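Local coordinates for HpcH/HpaI aldolase/citrate lyase family protein (PDB 4MF4) that belongs to the HpcH/HpaI aldolase/citrate lyase family and folds as a TIM barrel that assembles into a hexamer, at residues L216-A230 and E241-V253. Sequence-based numbering, arbitrary orientation.
Sequences LAAGKQAGVAVGIFA and EAGYRLITVSADV
The Tyr244 ring is sandwiched between two methyl groups: Leu216 CD1 sits over its centre, 4.0 Å from the centroid, while Ile228 CD1 lies above the opposite face, offset toward the rim. These two CH-pi contacts join helix 206-222 to strand 225-230 through the residue leading into strand 246-251, in a TIM barrel whose last two strands, 225-230 and 246-251, run parallel as the ends of a beta-alpha-beta unit. Tyr244 has CG anti to its carbonyl carbon (chi1 -71°), which swings the ring back between helix and strand; Val226 CG1 approaches it obliquely, 3.6 Å from Tyr244 CD1. Tyr239 of the intervening helix adds an edge-to-face contact.

Helix 233-242 is closed by a Schellman motif, with Gly243 in positive phi just after its last residue, and there Lys220 reaches over with an extended chain, its NZ bonding to Ala242 O at 2.9 Å. A water bridges the two segments, accepting from Val226 N and donating to Gly243 O. Val226 O takes two backbone donors, Arg245 N nearly head-on and Leu246 N from a tilt; the Arg245 guanidinium itself turns to Glu25 in a salt bridge. Farther along, Phe229 CD2 meets Thr248 CG2 obliquely, and the ring meets Trp31 edge-to-face, near a bound 1,2-ethanediol. Ile228 O is also gripped twice: Thr248 N approaches almost straight (N-H...O 171°), and Thr248 OG1 donates from above the carbonyl plane at 3.2 Å from Ile228 O.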
# COMPACT_ATOMS: atom_id res chain seq x y z
N LEU A 216 14.99 9.54 -37.78
CA LEU A 216 14.12 10.68 -38.14
C LEU A 216 13.76 10.69 -39.64
O LEU A 216 12.59 10.92 -40.02
CB LEU A 216 14.80 11.99 -37.75
CG LEU A 216 14.13 13.31 -38.16
CD1 LEU A 216 12.76 13.39 -37.47
CD2 LEU A 216 14.97 14.52 -37.78
N ALA A 217 14.76 10.48 -40.49
CA ALA A 217 14.57 10.52 -41.94
C ALA A 217 13.69 9.38 -42.37
O ALA A 217 12.82 9.52 -43.24
CB ALA A 217 15.90 10.46 -42.66
N ALA A 218 13.89 8.22 -41.75
CA ALA A 218 13.01 7.08 -42.05
C ALA A 218 11.54 7.39 -41.78
O ALA A 218 10.64 7.06 -42.55
CB ALA A 218 13.44 5.84 -41.30
N GLY A 219 11.30 8.01 -40.63
CA GLY A 219 9.97 8.40 -40.26
C GLY A 219 9.37 9.35 -41.29
O GLY A 219 8.26 9.12 -41.74
N LYS A 220 10.11 10.42 -41.63
CA LYS A 220 9.62 11.43 -42.57
C LYS A 220 9.26 10.85 -43.91
O LYS A 220 8.25 11.22 -44.51
CB LYS A 220 10.65 12.55 -42.77
CG LYS A 220 10.82 13.44 -41.56
CD LYS A 220 11.79 14.55 -41.88
CE LYS A 220 12.00 15.47 -40.74
NZ LYS A 220 13.26 16.23 -40.96
N GLN A 221 10.10 9.94 -44.39
CA GLN A 221 9.90 9.30 -45.69
C GLN A 221 8.67 8.35 -45.66
O GLN A 221 7.91 8.26 -46.62
CB GLN A 221 11.18 8.56 -46.11
CG GLN A 221 11.23 8.07 -47.55
CD GLN A 221 10.36 6.86 -47.85
OE1 GLN A 221 10.06 6.03 -46.99
NE2 GLN A 221 9.94 6.76 -49.11
N ALA A 222 8.44 7.71 -44.52
CA ALA A 222 7.31 6.79 -44.37
C ALA A 222 6.02 7.49 -44.05
O ALA A 222 4.97 6.84 -44.05
CB ALA A 222 7.60 5.77 -43.26
N GLY A 223 6.07 8.77 -43.73
CA GLY A 223 4.92 9.46 -43.07
C GLY A 223 4.52 8.97 -41.65
O GLY A 223 3.36 9.01 -41.28
N VAL A 224 5.49 8.55 -40.86
CA VAL A 224 5.30 8.09 -39.50
C VAL A 224 5.99 9.10 -38.58
O VAL A 224 7.16 9.48 -38.78
CB VAL A 224 5.94 6.70 -39.34
CG1 VAL A 224 5.80 6.21 -37.89
CG2 VAL A 224 5.34 5.70 -40.34
N ALA A 225 5.24 9.58 -37.59
CA ALA A 225 5.77 10.42 -36.55
C ALA A 225 7.03 9.88 -35.92
O ALA A 225 7.14 8.68 -35.67
CB ALA A 225 4.74 10.60 -35.45
N VAL A 226 8.00 10.78 -35.67
CA VAL A 226 9.14 10.42 -34.85
C VAL A 226 9.17 11.16 -33.52
O VAL A 226 8.84 12.33 -33.46
CB VAL A 226 10.43 10.67 -35.62
CG1 VAL A 226 11.63 10.14 -34.84
CG2 VAL A 226 10.31 9.96 -36.98
N GLY A 227 9.55 10.45 -32.47
CA GLY A 227 9.63 11.02 -31.12
C GLY A 227 11.03 10.86 -30.57
O GLY A 227 11.83 10.10 -31.10
N ILE A 228 11.29 11.52 -29.44
CA ILE A 228 12.62 11.59 -28.87
C ILE A 228 12.52 12.06 -27.43
O ILE A 228 11.59 12.82 -27.05
CB ILE A 228 13.52 12.54 -29.72
CG1 ILE A 228 15.00 12.43 -29.30
CG2 ILE A 228 12.99 13.94 -29.66
CD1 ILE A 228 15.98 12.99 -30.30
N PHE A 229 13.45 11.56 -26.61
CA PHE A 229 13.59 12.01 -25.23
C PHE A 229 14.63 13.10 -25.25
O PHE A 229 15.79 12.82 -25.59
CB PHE A 229 14.05 10.85 -24.31
CG PHE A 229 14.09 11.23 -22.85
CD1 PHE A 229 15.23 11.81 -22.30
CD2 PHE A 229 12.97 11.12 -22.06
CE1 PHE A 229 15.27 12.21 -20.97
CE2 PHE A 229 12.99 11.53 -20.73
CZ PHE A 229 14.16 12.07 -20.19
N ALA A 230 14.25 14.32 -24.86
CA ALA A 230 15.19 15.43 -24.72
C ALA A 230 15.57 15.59 -23.24
O ALA A 230 14.67 15.57 -22.35
CB ALA A 230 14.59 16.72 -25.27
N GLU A 241 13.05 21.78 -34.21
CA GLU A 241 13.53 22.42 -35.46
C GLU A 241 13.89 21.37 -36.53
O GLU A 241 13.68 21.58 -37.72
CB GLU A 241 14.74 23.33 -35.15
CG GLU A 241 14.33 24.75 -34.76
CD GLU A 241 15.05 25.28 -33.53
OE1 GLU A 241 16.28 25.07 -33.41
OE2 GLU A 241 14.36 25.91 -32.67
N ALA A 242 14.41 20.23 -36.10
CA ALA A 242 14.78 19.18 -37.01
C ALA A 242 13.58 18.39 -37.57
O ALA A 242 13.73 17.69 -38.55
CB ALA A 242 15.80 18.22 -36.37
N GLY A 243 12.42 18.47 -36.93
CA GLY A 243 11.22 17.82 -37.42
C GLY A 243 10.69 16.65 -36.60
O GLY A 243 9.78 15.96 -37.03
N TYR A 244 11.31 16.38 -35.46
CA TYR A 244 10.71 15.48 -34.52
C TYR A 244 9.35 16.06 -34.08
O TYR A 244 9.23 17.27 -33.86
CB TYR A 244 11.57 15.31 -33.28
CG TYR A 244 12.85 14.54 -33.50
CD1 TYR A 244 12.89 13.13 -33.35
CD2 TYR A 244 14.01 15.20 -33.88
CE1 TYR A 244 14.08 12.42 -33.57
CE2 TYR A 244 15.19 14.51 -34.07
CZ TYR A 244 15.21 13.12 -33.93
OH TYR A 244 16.41 12.48 -34.13
N ARG A 245 8.37 15.19 -33.90
CA ARG A 245 7.02 15.57 -33.43
C ARG A 245 6.70 15.21 -31.95
O ARG A 245 6.26 16.08 -31.15
CB ARG A 245 6.00 15.01 -34.38
CG ARG A 245 6.07 15.71 -35.74
CD ARG A 245 4.93 15.30 -36.60
NE ARG A 245 3.69 15.75 -35.97
CZ ARG A 245 2.57 15.06 -35.93
NH1 ARG A 245 2.50 13.85 -36.50
NH2 ARG A 245 1.53 15.56 -35.30
N LEU A 246 6.99 13.97 -31.54
CA LEU A 246 6.66 13.57 -30.16
C LEU A 246 7.87 13.76 -29.26
O LEU A 246 8.74 12.86 -29.11
CB LEU A 246 6.19 12.12 -30.14
CG LEU A 246 5.58 11.67 -28.82
CD1 LEU A 246 4.08 11.95 -28.80
CD2 LEU A 246 5.82 10.21 -28.58
N ILE A 247 7.95 14.95 -28.67
CA ILE A 247 9.15 15.38 -27.98
C ILE A 247 8.92 15.37 -26.47
O ILE A 247 7.99 16.03 -26.00
CB ILE A 247 9.55 16.78 -28.43
CG1 ILE A 247 9.89 16.78 -29.92
CG2 ILE A 247 10.76 17.24 -27.63
CD1 ILE A 247 10.20 18.14 -30.50
N THR A 248 9.74 14.60 -25.76
CA THR A 248 9.69 14.51 -24.31
C THR A 248 10.59 15.60 -23.75
O THR A 248 11.77 15.59 -24.03
CB THR A 248 10.25 13.17 -23.76
OG1 THR A 248 9.78 12.05 -24.50
CG2 THR A 248 9.86 12.97 -22.33
N VAL A 249 10.04 16.51 -22.94
CA VAL A 249 10.78 17.59 -22.30
C VAL A 249 11.27 17.11 -20.93
O VAL A 249 10.78 17.55 -19.87
CB VAL A 249 9.95 18.91 -22.19
CG1 VAL A 249 10.83 20.08 -21.78
CG2 VAL A 249 9.27 19.28 -23.49
N SER A 250 12.21 16.17 -20.96
CA SER A 250 12.79 15.55 -19.78
C SER A 250 11.75 14.86 -18.88
O SER A 250 10.75 14.36 -19.36
CB SER A 250 13.67 16.56 -19.03
OG SER A 250 14.50 15.97 -18.05
N ALA A 251 11.98 14.85 -17.57
CA ALA A 251 11.24 13.98 -16.61
C ALA A 251 10.94 14.78 -15.36
O ALA A 251 11.68 15.76 -15.01
CB ALA A 251 12.10 12.76 -16.25
N ASP A 252 9.86 14.38 -14.70
CA ASP A 252 9.40 15.00 -13.45
C ASP A 252 10.52 15.12 -12.42
O ASP A 252 10.75 16.22 -11.90
CB ASP A 252 8.19 14.24 -12.85
CG ASP A 252 8.44 12.74 -12.64
OD1 ASP A 252 9.54 12.19 -12.95
OD2 ASP A 252 7.53 12.09 -12.10
N VAL A 253 11.25 14.03 -12.16
CA VAL A 253 12.24 14.05 -11.09
C VAL A 253 13.40 14.98 -11.44
O VAL A 253 13.99 15.60 -10.57
CB VAL A 253 12.77 12.64 -10.74
CG1 VAL A 253 13.50 12.00 -11.90
CG2 VAL A 253 13.66 12.68 -9.54
O HOH W 1 8.34 13.40 -36.88